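Local coordinates for inactive Zymogen C11 Protease (Parabacteroides distasonis, PDB 6MZO), which is the inactive zymogen of a clostripain-like (family C11) protease, which once activated would probably cleave peptide bonds in protein substrates, at residues P12-I17 against Y104-Y109; N47-I52 against L63-L68; Y126-S131 against L340-E345; A274-D279 against V335-L340. All coordinates share one frame; numbering follows the deposited sequence.

Contact 1 of 4, residues P12-I17 against Y104-Y109; sequences PRTVLI and YPADSY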
loop_
_atom_site.group_PDB
_atom_site.type_symbol
_atom_site.label_atom_id
_atom_site.label_comp_id
_atom_site.label_asym_id
_atom_site.label_seq_id
_atom_site.Cartn_x
_atom_site.Cartn_y
_atom_site.Cartn_z
ATOM N N PRO A 12 8.895 -8.091 20.665
ATOM C CA PRO A 12 8.035 -6.935 20.656
ATOM C C PRO A 12 7.150 -6.995 19.408
ATOM O O PRO A 12 6.041 -6.452 19.414
ATOM C CB PRO A 12 9.033 -5.755 20.576
ATOM C CG PRO A 12 10.195 -6.292 21.468
ATOM C CD PRO A 12 10.311 -7.723 20.921
ATOM N N ARG A 13 7.662 -7.623 18.342
ATOM C CA ARG A 13 6.855 -7.708 17.118
ATOM C C ARG A 13 7.294 -8.921 16.283
ATOM O O ARG A 13 8.498 -9.261 16.239
ATOM C CB ARG A 13 6.968 -6.441 16.265
ATOM C CG ARG A 13 6.025 -6.438 15.010
ATOM C CD ARG A 13 5.807 -4.998 14.433
ATOM N NE ARG A 13 5.279 -4.182 15.503
ATOM C CZ ARG A 13 6.009 -3.327 16.251
ATOM N NH1 ARG A 13 7.238 -2.978 15.885
ATOM N NH2 ARG A 13 5.466 -2.855 17.375
ATOM N N THR A 14 6.335 -9.565 15.613
ATOM C CA THR A 14 6.663 -10.460 14.528
ATOM C C THR A 14 6.210 -9.825 13.218
ATOM O O THR A 14 5.090 -9.379 13.153
ATOM C CB THR A 14 5.937 -11.824 14.692
ATOM O OG1 THR A 14 6.561 -12.555 15.748
ATOM C CG2 THR A 14 5.951 -12.653 13.459
ATOM N N VAL A 15 7.118 -9.670 12.279
ATOM C CA VAL A 15 6.752 -9.108 10.950
ATOM C C VAL A 15 6.887 -10.192 9.862
ATOM O O VAL A 15 7.868 -10.942 9.793
ATOM C CB VAL A 15 7.701 -7.934 10.621
ATOM C CG1 VAL A 15 7.419 -7.398 9.169
ATOM C CG2 VAL A 15 7.524 -6.759 11.622
ATOM N N LEU A 16 5.857 -10.270 9.011
ATOM C CA LEU A 16 5.818 -11.112 7.821
ATOM C C LEU A 16 5.951 -10.189 6.607
ATOM O O LEU A 16 5.200 -9.214 6.491
ATOM C CB LEU A 16 4.478 -11.898 7.732
ATOM C CG LEU A 16 4.253 -12.526 6.330
ATOM C CD1 LEU A 16 5.305 -13.637 6.135
ATOM C CD2 LEU A 16 2.797 -13.073 6.332
ATOM N N ILE A 17 6.958 -10.505 5.786
ATOM C CA ILE A 17 7.085 -9.836 4.461
ATOM C C ILE A 17 6.709 -10.888 3.421
ATOM O O ILE A 17 7.373 -11.937 3.288
ATOM C CB ILE A 17 8.523 -9.281 4.261
ATOM C CG1 ILE A 17 8.974 -8.395 5.438
ATOM C CG2 ILE A 17 8.552 -8.596 2.823
ATOM C CD1 ILE A 17 10.363 -7.676 5.172
ATOM N N TYR A 104 5.382 -17.988 15.751
ATOM C CA TYR A 104 6.141 -16.812 16.215
ATOM C C TYR A 104 5.293 -15.777 16.942
ATOM O O TYR A 104 5.172 -14.633 16.483
ATOM C CB TYR A 104 6.868 -16.142 15.045
ATOM C CG TYR A 104 7.898 -17.083 14.499
ATOM C CD1 TYR A 104 7.591 -17.967 13.458
ATOM C CD2 TYR A 104 9.187 -17.037 14.944
ATOM C CE1 TYR A 104 8.520 -18.845 12.984
ATOM C CE2 TYR A 104 10.145 -17.891 14.462
ATOM C CZ TYR A 104 9.803 -18.791 13.476
ATOM O OH TYR A 104 10.765 -19.608 12.998
ATOM N N PRO A 105 4.687 -16.169 18.067
ATOM C CA PRO A 105 3.795 -15.218 18.747
ATOM C C PRO A 105 4.580 -14.008 19.263
ATOM O O PRO A 105 5.743 -14.190 19.636
ATOM C CB PRO A 105 3.233 -16.040 19.944
ATOM C CG PRO A 105 4.187 -17.239 20.106
ATOM C CD PRO A 105 4.744 -17.495 18.740
ATOM N N ALA A 106 3.965 -12.829 19.315
ATOM C CA ALA A 106 4.719 -11.613 19.725
ATOM C C ALA A 106 3.750 -10.652 20.360
ATOM O O ALA A 106 2.551 -10.892 20.320
ATOM C CB ALA A 106 5.461 -10.970 18.546
ATOM N N ASP A 107 4.271 -9.566 20.925
ATOM C CA ASP A 107 3.448 -8.546 21.570
ATOM C C ASP A 107 2.579 -7.846 20.537
ATOM O O ASP A 107 1.589 -7.191 20.869
ATOM C CB ASP A 107 4.328 -7.518 22.281
ATOM C CG ASP A 107 5.039 -8.101 23.524
ATOM O OD1 ASP A 107 4.577 -9.126 24.024
ATOM O OD2 ASP A 107 6.063 -7.520 23.956
ATOM N N SER A 108 3.008 -7.944 19.279
ATOM C CA SER A 108 2.306 -7.247 18.155
ATOM C C SER A 108 2.784 -7.845 16.813
ATOM O O SER A 108 3.755 -8.611 16.745
ATOM C CB SER A 108 2.543 -5.725 18.205
ATOM O OG SER A 108 3.920 -5.465 17.843
ATOM N N TYR A 109 2.115 -7.447 15.718
ATOM C CA TYR A 109 2.467 -7.979 14.386
ATOM C C TYR A 109 2.558 -6.847 13.355
ATOM O O TYR A 109 1.873 -5.814 13.500
ATOM C CB TYR A 109 1.419 -8.973 13.870
ATOM C CG TYR A 109 1.332 -10.085 14.899
ATOM C CD1 TYR A 109 2.271 -11.041 14.889
ATOM C CD2 TYR A 109 0.378 -10.047 15.863
ATOM C CE1 TYR A 109 2.306 -12.091 15.867
ATOM C CE2 TYR A 109 0.400 -11.061 16.882
ATOM C CZ TYR A 109 1.338 -12.058 16.826
ATOM O OH TYR A 109 1.336 -13.050 17.809
#
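Arg13 lies alongside Ser108 for most of its length. Its CB is 3.6 Å from Ser108 OG, and with CG anti to the backbone N (chi1 -175°) the chain runs on over the serine, CG coming within 3.6 Å of Ser108 O. CD reaches on to the backbone of Tyr109, 3.9 Å from its C. The bend at chi3 (-57°) brings the guanidinium back beside the hydroxyl, where NH2 makes a weak, bent bond of 3.1 Å to Ser108 OG. Stronger partners hold the tip: NH2 pairs with Asp156 and Lys205 O, NH1 with Met202 O and Lys204 O. Ser108 OG gives its own hydrogen to Pro12 O (2.8 Å), approaching in the carbonyl plane. One residue on, strand 14-19 meets the start of strand 109-115 in parallel, through Thr14 N to Ser108 O at 3.0 Å. The Thr14 hydroxyl donates to Tyr104 O (2.6 Å) and accepts from Asn49 ND2, while Thr14 N sits 3.4 Å from the methyl CB of Ala106. Two hydroxyls thus each link several polar groups, tying the loop after helix 90-103 to the central sheet, and the buried arginine charge is met by a carboxylate and main-chain carbonyls.

Contact 2 of 4, residues N47-I52 against L63-L68; sequences NGNLLI and LFQLKL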
loop_
_atom_site.group_PDB
_atom_site.type_symbol
_atom_site.label_atom_id
_atom_site.label_comp_id
_atom_site.label_asym_id
_atom_site.label_seq_id
_atom_site.Cartn_x
_atom_site.Cartn_y
_atom_site.Cartn_z
ATOM N N ASN A 47 14.970 -7.941 19.260
ATOM C CA ASN A 47 14.366 -9.163 19.788
ATOM C C ASN A 47 13.093 -9.587 19.078
ATOM O O ASN A 47 12.377 -10.475 19.619
ATOM C CB ASN A 47 14.108 -9.036 21.332
ATOM C CG ASN A 47 15.375 -8.685 22.083
ATOM O OD1 ASN A 47 15.415 -7.791 22.971
ATOM N ND2 ASN A 47 16.455 -9.350 21.715
ATOM N N GLY A 48 12.828 -9.014 17.927
ATOM C CA GLY A 48 11.631 -9.384 17.152
ATOM C C GLY A 48 11.872 -10.585 16.202
ATOM O O GLY A 48 13.021 -11.056 16.063
ATOM N N ASN A 49 10.803 -11.050 15.525
ATOM C CA ASN A 49 10.932 -12.164 14.567
ATOM C C ASN A 49 10.654 -11.693 13.177
ATOM O O ASN A 49 9.676 -10.991 12.988
ATOM C CB ASN A 49 9.950 -13.282 14.906
ATOM C CG ASN A 49 10.129 -13.781 16.297
ATOM O OD1 ASN A 49 11.217 -14.280 16.647
ATOM N ND2 ASN A 49 9.063 -13.624 17.144
ATOM N N LEU A 50 11.489 -12.081 12.202
ATOM C CA LEU A 50 11.265 -11.637 10.814
ATOM C C LEU A 50 11.017 -12.913 9.973
ATOM O O LEU A 50 11.918 -13.755 9.878
ATOM C CB LEU A 50 12.460 -10.905 10.272
ATOM C CG LEU A 50 12.259 -10.391 8.820
ATOM C CD1 LEU A 50 11.065 -9.389 8.585
ATOM C CD2 LEU A 50 13.575 -9.816 8.403
ATOM N N LEU A 51 9.835 -13.005 9.351
ATOM C CA LEU A 51 9.451 -14.121 8.516
ATOM C C LEU A 51 9.215 -13.594 7.106
ATOM O O LEU A 51 8.689 -12.487 6.924
ATOM C CB LEU A 51 8.163 -14.733 9.037
ATOM C CG LEU A 51 8.278 -15.697 10.252
ATOM C CD1 LEU A 51 8.938 -16.983 9.717
ATOM C CD2 LEU A 51 9.025 -15.149 11.431
ATOM N N ILE A 52 9.653 -14.370 6.107
ATOM C CA ILE A 52 9.506 -14.007 4.666
ATOM C C ILE A 52 8.807 -15.120 3.941
ATOM O O ILE A 52 9.121 -16.318 4.175
ATOM C CB ILE A 52 10.877 -13.846 3.977
ATOM C CG1 ILE A 52 11.864 -13.086 4.846
ATOM C CG2 ILE A 52 10.758 -13.202 2.589
ATOM C CD1 ILE A 52 11.535 -11.581 5.056
ATOM N N LEU A 63 8.251 -20.419 3.142
ATOM C CA LEU A 63 8.211 -19.531 4.301
ATOM C C LEU A 63 9.514 -19.729 5.053
ATOM O O LEU A 63 9.865 -20.884 5.378
ATOM C CB LEU A 63 6.982 -19.872 5.170
ATOM C CG LEU A 63 6.817 -19.119 6.477
ATOM C CD1 LEU A 63 6.549 -17.649 6.183
ATOM C CD2 LEU A 63 5.650 -19.749 7.250
ATOM N N PHE A 64 10.258 -18.643 5.318
ATOM C CA PHE A 64 11.540 -18.829 6.011
ATOM C C PHE A 64 11.753 -17.668 6.964
ATOM O O PHE A 64 11.232 -16.583 6.787
ATOM C CB PHE A 64 12.734 -18.953 5.039
ATOM C CG PHE A 64 12.838 -17.818 3.979
ATOM C CD1 PHE A 64 12.149 -17.935 2.785
ATOM C CD2 PHE A 64 13.676 -16.720 4.204
ATOM C CE1 PHE A 64 12.257 -16.938 1.768
ATOM C CE2 PHE A 64 13.808 -15.707 3.222
ATOM C CZ PHE A 64 13.105 -15.832 1.999
ATOM N N GLN A 65 12.536 -17.924 7.982
ATOM C CA GLN A 65 12.931 -16.915 8.951
ATOM C C GLN A 65 14.316 -16.395 8.564
ATOM O O GLN A 65 15.204 -17.140 8.043
ATOM C CB GLN A 65 12.914 -17.561 10.358
ATOM C CG GLN A 65 13.436 -16.536 11.410
ATOM C CD GLN A 65 13.384 -17.098 12.842
ATOM O OE1 GLN A 65 13.369 -18.348 13.075
ATOM N NE2 GLN A 65 13.358 -16.183 13.811
ATOM N N LEU A 66 14.534 -15.106 8.809
ATOM C CA LEU A 66 15.876 -14.556 8.695
ATOM C C LEU A 66 16.234 -14.098 10.065
ATOM O O LEU A 66 15.459 -13.336 10.663
ATOM C CB LEU A 66 15.934 -13.357 7.778
ATOM C CG LEU A 66 15.711 -13.697 6.321
ATOM C CD1 LEU A 66 15.716 -12.396 5.453
ATOM C CD2 LEU A 66 16.782 -14.700 5.775
ATOM N N LYS A 67 17.378 -14.493 10.563
ATOM C CA LYS A 67 17.777 -14.016 11.854
ATOM C C LYS A 67 19.264 -13.728 11.904
ATOM O O LYS A 67 19.979 -14.119 11.047
ATOM C CB LYS A 67 17.376 -14.997 12.927
ATOM C CG LYS A 67 18.178 -16.256 12.872
ATOM C CD LYS A 67 17.605 -17.339 13.762
ATOM C CE LYS A 67 17.271 -16.848 15.137
ATOM N NZ LYS A 67 16.772 -17.940 16.000
ATOM N N LEU A 68 19.672 -12.969 12.897
ATOM C CA LEU A 68 21.058 -12.668 13.098
ATOM C C LEU A 68 21.681 -13.714 13.982
ATOM O O LEU A 68 21.155 -14.064 14.956
ATOM C CB LEU A 68 21.225 -11.327 13.777
ATOM C CG LEU A 68 21.548 -10.145 12.902
ATOM C CD1 LEU A 68 21.843 -8.914 13.720
ATOM C CD2 LEU A 68 22.667 -10.422 11.927
HETATM O O HOH W 1 13.911 -13.448 12.925
#
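Ile52 lies over one face of the Phe64 ring, its CB 3.8 Å from the centroid and 22° off the normal, a CH-pi contact within the beta hairpin of strands 49-54 and 62-69. The phenyl group takes the first-torsion setting between backbone N and carbonyl carbon (chi1 52°), which swings the ring back across the neighbouring strand and under the isoleucine. The Ile52 side chain crosses that of Leu66 obliquely, CG1 4.0 Å from Leu66 CD1, and Leu50 and Leu66 extend this face of the sheet toward Ile36 and Ile40 of helix 26-43. Leu51 and Gln65 point to the other face as a non-hydrogen-bonded antiparallel pair; there Leu51 CD1 is 4.3 Å from Leu63 CD1, and both leucines pack on Val100 of helix 90-103. The backbones of Ile52 and Phe64 bond reciprocally, N to O at 2.8 Å each way. The extended Gln65 chain runs out toward Asn49, the two amide planes 70° apart; its OE1 bonds Tyr104 OH, while Asn49 ND2 turns to Thr14. Where the strands begin to part, a water donates to Leu66 O (2.7 Å) and accepts from Leu50 N and Gln65 NE2, at 2.9 Å from each.

Contact 3 of 4, residues Y126-S131 against L340-E345; sequences YSYLRS and LPKLNE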
loop_
_atom_site.group_PDB
_atom_site.type_symbol
_atom_site.label_atom_id
_atom_site.label_comp_id
_atom_site.label_asym_id
_atom_site.label_seq_id
_atom_site.Cartn_x
_atom_site.Cartn_y
_atom_site.Cartn_z
ATOM N N TYR A 126 -7.506 -2.142 -17.509
ATOM C CA TYR A 126 -7.155 -1.569 -18.801
ATOM C C TYR A 126 -8.391 -1.547 -19.693
ATOM O O TYR A 126 -8.641 -0.571 -20.405
ATOM C CB TYR A 126 -6.023 -2.357 -19.470
ATOM C CG TYR A 126 -4.682 -2.230 -18.778
ATOM C CD1 TYR A 126 -4.310 -3.100 -17.750
ATOM C CD2 TYR A 126 -3.788 -1.239 -19.153
ATOM C CE1 TYR A 126 -3.082 -2.973 -17.121
ATOM C CE2 TYR A 126 -2.562 -1.110 -18.540
ATOM C CZ TYR A 126 -2.211 -1.975 -17.528
ATOM O OH TYR A 126 -0.987 -1.815 -16.926
ATOM N N SER A 127 -9.156 -2.633 -19.619
ATOM C CA SER A 127 -10.424 -2.768 -20.325
ATOM C C SER A 127 -11.399 -1.697 -19.823
ATOM O O SER A 127 -12.052 -1.013 -20.616
ATOM C CB SER A 127 -10.978 -4.189 -20.128
ATOM O OG SER A 127 -12.393 -4.231 -20.155
ATOM N N TYR A 128 -11.453 -1.519 -18.504
ATOM C CA TYR A 128 -12.332 -0.517 -17.901
ATOM C C TYR A 128 -11.882 0.913 -18.256
ATOM O O TYR A 128 -12.734 1.807 -18.295
ATOM C CB TYR A 128 -12.411 -0.671 -16.371
ATOM C CG TYR A 128 -13.121 -1.923 -15.859
ATOM C CD1 TYR A 128 -13.773 -2.804 -16.709
ATOM C CD2 TYR A 128 -13.128 -2.214 -14.517
ATOM C CE1 TYR A 128 -14.410 -3.941 -16.217
ATOM C CE2 TYR A 128 -13.752 -3.344 -14.017
ATOM C CZ TYR A 128 -14.393 -4.202 -14.861
ATOM O OH TYR A 128 -15.002 -5.328 -14.325
ATOM N N LEU A 129 -10.581 1.121 -18.504
ATOM C CA LEU A 129 -10.058 2.432 -18.924
ATOM C C LEU A 129 -10.116 2.597 -20.435
ATOM O O LEU A 129 -9.514 3.516 -20.986
ATOM C CB LEU A 129 -8.618 2.645 -18.448
ATOM C CG LEU A 129 -8.549 2.860 -16.940
ATOM C CD1 LEU A 129 -7.114 2.893 -16.378
ATOM C CD2 LEU A 129 -9.289 4.115 -16.532
ATOM N N ARG A 130 -10.835 1.687 -21.082
ATOM C CA ARG A 130 -11.013 1.706 -22.546
ATOM C C ARG A 130 -9.691 1.643 -23.359
ATOM O O ARG A 130 -9.591 2.238 -24.437
ATOM C CB ARG A 130 -11.825 2.950 -22.954
ATOM C CG ARG A 130 -13.251 2.952 -22.450
ATOM C CD ARG A 130 -14.035 4.112 -23.029
ATOM N NE ARG A 130 -15.476 3.859 -23.000
ATOM C CZ ARG A 130 -16.400 4.714 -23.437
ATOM N NH1 ARG A 130 -16.030 5.888 -23.950
ATOM N NH2 ARG A 130 -17.694 4.394 -23.367
ATOM N N SER A 131 -8.701 0.896 -22.862
ATOM C CA SER A 131 -7.411 0.723 -23.547
ATOM C C SER A 131 -7.092 -0.739 -23.912
ATOM O O SER A 131 -7.736 -1.683 -23.444
ATOM C CB SER A 131 -6.277 1.299 -22.679
ATOM O OG SER A 131 -5.042 0.616 -22.860
ATOM N N LEU A 340 -16.265 6.241 -18.372
ATOM C CA LEU A 340 -15.852 5.002 -17.715
ATOM C C LEU A 340 -16.982 4.247 -17.005
ATOM O O LEU A 340 -16.870 3.958 -15.811
ATOM C CB LEU A 340 -14.741 5.318 -16.700
ATOM C CG LEU A 340 -13.574 6.105 -17.312
ATOM C CD1 LEU A 340 -12.493 6.341 -16.350
ATOM C CD2 LEU A 340 -13.053 5.269 -18.454
ATOM N N PRO A 341 -18.053 3.880 -17.728
ATOM C CA PRO A 341 -19.194 3.373 -16.961
ATOM C C PRO A 341 -18.957 2.033 -16.253
ATOM O O PRO A 341 -19.519 1.898 -15.178
ATOM C CB PRO A 341 -20.300 3.227 -18.017
ATOM C CG PRO A 341 -19.554 3.099 -19.323
ATOM C CD PRO A 341 -18.300 3.931 -19.169
ATOM N N LYS A 342 -18.161 1.120 -16.815
ATOM C CA LYS A 342 -17.914 -0.147 -16.148
ATOM C C LYS A 342 -17.086 0.103 -14.878
ATOM O O LYS A 342 -17.332 -0.521 -13.838
ATOM C CB LYS A 342 -17.229 -1.159 -17.085
ATOM C CG LYS A 342 -18.237 -2.120 -17.713
ATOM C CD LYS A 342 -17.652 -3.047 -18.766
ATOM C CE LYS A 342 -18.640 -4.160 -19.039
ATOM N NZ LYS A 342 -18.299 -4.950 -20.252
ATOM N N LEU A 343 -16.162 1.061 -14.906
ATOM C CA LEU A 343 -15.344 1.296 -13.732
ATOM C C LEU A 343 -16.206 1.983 -12.671
ATOM O O LEU A 343 -16.110 1.675 -11.484
ATOM C CB LEU A 343 -14.157 2.158 -14.104
ATOM C CG LEU A 343 -12.995 2.195 -13.133
ATOM C CD1 LEU A 343 -12.555 0.754 -12.795
ATOM C CD2 LEU A 343 -11.896 2.938 -13.865
ATOM N N ASN A 344 -17.069 2.904 -13.123
ATOM C CA ASN A 344 -17.991 3.544 -12.187
ATOM C C ASN A 344 -18.882 2.498 -11.484
ATOM O O ASN A 344 -19.152 2.645 -10.296
ATOM C CB ASN A 344 -18.936 4.512 -12.910
ATOM C CG ASN A 344 -18.226 5.731 -13.520
ATOM O OD1 ASN A 344 -17.099 6.105 -13.154
ATOM N ND2 ASN A 344 -18.902 6.316 -14.498
ATOM N N GLU A 345 -19.358 1.493 -12.223
ATOM C CA GLU A 345 -20.235 0.491 -11.637
ATOM C C GLU A 345 -19.421 -0.452 -10.683
ATOM O O GLU A 345 -19.884 -0.768 -9.589
ATOM C CB GLU A 345 -20.983 -0.283 -12.733
ATOM C CG GLU A 345 -20.284 -1.499 -13.269
ATOM C CD GLU A 345 -21.066 -2.181 -14.397
ATOM O OE1 GLU A 345 -21.709 -1.475 -15.224
ATOM O OE2 GLU A 345 -21.044 -3.435 -14.420
HETATM O O HOH W 2 -15.213 1.790 -17.628
#
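The Tyr128 ring turns its edge to Leu343, whose CD1 lies near the ring plane, 3.5 Å from Tyr128 CD2. At the other ortho carbon, on the same side of the ring plane, Lys342 CB comes in obliquely, 3.8 Å from Tyr128 CD1, and the lysine crosses the tyrosine at about a right angle before its extended chain leads away. A chi2 of -6° lays the ring nearly in the plane of its own CA, CB and CG, instead of across it, and so presents the two ortho carbons to neighbouring residues of helix 341-347. The other flat group, the Arg130 guanidinium, meets Pro341 obliquely and more loosely, NH2 to CD at 4.3 Å. Between these residues helix 125-128 ends in a Schellman motif: Arg130, with positive phi, is the C' residue, Ser131 N bonding to Tyr126 O and Arg130 N to Ser127 O. Just beyond the end of that helix Leu129 sets CD2 against two leucines, 3.9 Å from both Leu340 CD1 and Leu343 CD2. Leu340, at the N-cap position of helix 341-347, places CD2 3.5 Å from Tyr128 O. Pro122 touches Tyr128 and Leu343, and Tyr334 of strand 332-334 touches both Leu340 and Leu343. No direct hydrogen bond spans the segments; instead a water donates to Tyr128 O (2.6 Å) and accepts from Leu343 N, near the start of the second helix.

Contact 4 of 4, residues A274-D279 against V335-L340; sequences ALYDFD and VPQEAL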
loop_
_atom_site.group_PDB
_atom_site.type_symbol
_atom_site.label_atom_id
_atom_site.label_comp_id
_atom_site.label_asym_id
_atom_site.label_seq_id
_atom_site.Cartn_x
_atom_site.Cartn_y
_atom_site.Cartn_z
ATOM N N ALA A 274 -7.862 6.735 -13.788
ATOM C CA ALA A 274 -8.834 6.517 -12.735
ATOM C C ALA A 274 -8.519 7.392 -11.514
ATOM O O ALA A 274 -9.462 7.923 -10.905
ATOM C CB ALA A 274 -8.811 5.024 -12.339
ATOM N N LEU A 275 -7.238 7.496 -11.171
ATOM C CA LEU A 275 -6.925 8.090 -9.852
ATOM C C LEU A 275 -6.235 9.425 -9.961
ATOM O O LEU A 275 -5.252 9.581 -10.724
ATOM C CB LEU A 275 -6.042 7.147 -9.027
ATOM C CG LEU A 275 -6.435 5.706 -8.995
ATOM C CD1 LEU A 275 -5.422 4.924 -8.079
ATOM C CD2 LEU A 275 -7.817 5.555 -8.367
ATOM N N TYR A 276 -6.720 10.378 -9.191
ATOM C CA TYR A 276 -6.209 11.723 -9.124
ATOM C C TYR A 276 -5.953 12.127 -7.672
ATOM O O TYR A 276 -6.288 11.420 -6.801
ATOM C CB TYR A 276 -7.218 12.671 -9.739
ATOM C CG TYR A 276 -7.374 12.488 -11.220
ATOM C CD1 TYR A 276 -8.258 11.586 -11.740
ATOM C CD2 TYR A 276 -6.619 13.199 -12.081
ATOM C CE1 TYR A 276 -8.389 11.414 -13.088
ATOM C CE2 TYR A 276 -6.742 13.030 -13.429
ATOM C CZ TYR A 276 -7.633 12.141 -13.927
ATOM O OH TYR A 276 -7.745 11.982 -15.269
ATOM N N ASP A 277 -5.352 13.283 -7.441
ATOM C CA ASP A 277 -5.116 13.717 -6.081
ATOM C C ASP A 277 -6.435 13.958 -5.363
ATOM O O ASP A 277 -7.285 14.607 -5.858
ATOM C CB ASP A 277 -4.257 14.975 -6.004
ATOM C CG ASP A 277 -4.047 15.444 -4.592
ATOM O OD1 ASP A 277 -3.338 14.770 -3.889
ATOM O OD2 ASP A 277 -4.625 16.432 -4.196
ATOM N N PHE A 278 -6.545 13.425 -4.164
ATOM C CA PHE A 278 -7.746 13.504 -3.373
ATOM C C PHE A 278 -8.214 14.925 -3.037
ATOM O O PHE A 278 -9.317 15.278 -3.259
ATOM C CB PHE A 278 -7.535 12.649 -2.133
ATOM C CG PHE A 278 -8.752 12.391 -1.311
ATOM C CD1 PHE A 278 -10.006 12.423 -1.831
ATOM C CD2 PHE A 278 -8.609 12.067 -0.008
ATOM C CE1 PHE A 278 -11.087 12.135 -1.056
ATOM C CE2 PHE A 278 -9.682 11.783 0.779
ATOM C CZ PHE A 278 -10.928 11.815 0.252
ATOM N N ASP A 279 -7.308 15.725 -2.509
ATOM C CA ASP A 279 -7.623 17.081 -2.136
ATOM C C ASP A 279 -8.039 17.892 -3.347
ATOM O O ASP A 279 -8.993 18.578 -3.298
ATOM C CB ASP A 279 -6.436 17.714 -1.389
ATOM C CG ASP A 279 -6.690 19.141 -0.946
ATOM O OD1 ASP A 279 -6.799 19.995 -1.775
ATOM O OD2 ASP A 279 -6.726 19.370 0.241
ATOM N N VAL A 335 -11.949 9.085 -9.509
ATOM C CA VAL A 335 -12.819 10.187 -9.931
ATOM C C VAL A 335 -13.831 9.587 -10.937
ATOM O O VAL A 335 -13.451 9.270 -12.055
ATOM C CB VAL A 335 -12.002 11.302 -10.599
ATOM C CG1 VAL A 335 -12.959 12.350 -11.228
ATOM C CG2 VAL A 335 -11.059 11.955 -9.518
ATOM N N PRO A 336 -15.119 9.507 -10.550
ATOM C CA PRO A 336 -16.090 8.986 -11.503
ATOM C C PRO A 336 -16.167 9.858 -12.780
ATOM O O PRO A 336 -16.102 11.103 -12.752
ATOM C CB PRO A 336 -17.419 9.064 -10.754
ATOM C CG PRO A 336 -16.958 8.755 -9.276
ATOM C CD PRO A 336 -15.662 9.571 -9.164
ATOM N N GLN A 337 -16.283 9.163 -13.889
ATOM C CA GLN A 337 -16.244 9.806 -15.206
ATOM C C GLN A 337 -17.268 9.181 -16.132
ATOM O O GLN A 337 -17.486 7.951 -16.141
ATOM C CB GLN A 337 -14.844 9.681 -15.819
ATOM C CG GLN A 337 -13.778 10.453 -15.026
ATOM C CD GLN A 337 -12.368 10.012 -15.369
ATOM O OE1 GLN A 337 -11.875 10.225 -16.507
ATOM N NE2 GLN A 337 -11.703 9.373 -14.394
ATOM N N GLU A 338 -17.895 10.024 -16.927
ATOM C CA GLU A 338 -18.953 9.573 -17.833
ATOM C C GLU A 338 -18.415 8.520 -18.806
ATOM O O GLU A 338 -19.115 7.560 -19.190
ATOM C CB GLU A 338 -19.519 10.766 -18.587
ATOM C CG GLU A 338 -20.786 10.419 -19.383
ATOM C CD GLU A 338 -21.363 11.620 -20.114
ATOM O OE1 GLU A 338 -20.922 12.766 -19.897
ATOM O OE2 GLU A 338 -22.258 11.411 -20.944
ATOM N N ALA A 339 -17.147 8.659 -19.168
ATOM C CA ALA A 339 -16.575 7.819 -20.203
ATOM C C ALA A 339 -16.162 6.436 -19.690
ATOM O O ALA A 339 -15.776 5.577 -20.484
ATOM C CB ALA A 339 -15.386 8.510 -20.836
ATOM N N LEU A 340 -16.265 6.241 -18.372
ATOM C CA LEU A 340 -15.852 5.002 -17.715
ATOM C C LEU A 340 -16.982 4.247 -17.005
ATOM O O LEU A 340 -16.870 3.958 -15.811
ATOM C CB LEU A 340 -14.741 5.318 -16.700
ATOM C CG LEU A 340 -13.574 6.105 -17.312
ATOM C CD1 LEU A 340 -12.493 6.341 -16.350
ATOM C CD2 LEU A 340 -13.053 5.269 -18.454
HETATM O O HOH W 3 -9.266 10.494 -17.114
#
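Val335 meets Tyr276 at the tight end of this contact. Its CG2 is 3.6 Å from Tyr276 CD1 and also lies against the tyrosine CB, the two side chains crossing at about a right angle. Val335 CG2 stands beside its own backbone N, with CG1 anti to that nitrogen (chi1 171°), and this puts the CG2 methyl on the tyrosine side. Next to this apolar pair Val335 N donates to Ala274 O at 3.1 Å, lying almost in line with the carbonyl bond, with a C=O...N angle of 175°. Val259 and Leu262 also touch the tyrosine, and Val335 packs on Tyr281 as well.

Toward the phenol end the fit is looser and a water enters. Gln337 NE2 approaches the edge of the Tyr276 ring only to 4.1 Å from CE1, with the amide plane turned 69° from the ring. That nitrogen is occupied elsewhere: it donates to Val335 O (2.9 Å), in both the amide and the carbonyl plane, and to His273 O. These two bonds fix the rotation of the amide and leave OE1 directed at the water, which donates to Gln337 OE1 (2.7 Å) and accepts from Tyr276 OH (2.8 Å) in the plane of the ring. From Gln337 a type I beta turn leads to Leu340, the N-cap residue of helix 341-347. The Ala274 to Val335 bond lies just outside strands 275-277 and 332-334, at the margin of their two-stranded antiparallel sheet, which continues through backbone bonds between Tyr276 and Ile333.

Overall arrangement
From the N terminus, the chain opens contact 1 at 12-17 and closes it about 90 residues later at 104-109. Contact 2, which closes a short hairpin, lies wholly within that span. The two touch through strands 14-19 and 49-54 and so join neighbouring strands of the large mixed sheet to the loop after helix 90-103. Contact 3 opens only afterwards, at 126-131, and closes at 340-345, spanning more than 200 residues; contact 4 (274-279 with 335-340) falls inside it, shares Leu340 and joins it through Asn344 to Gln337. This second pair ties the small sheet of strands 275-277 and 332-334 and helix 341-347 to the end of helix 125-128, with contact centres about 40 Å from those of the first pair.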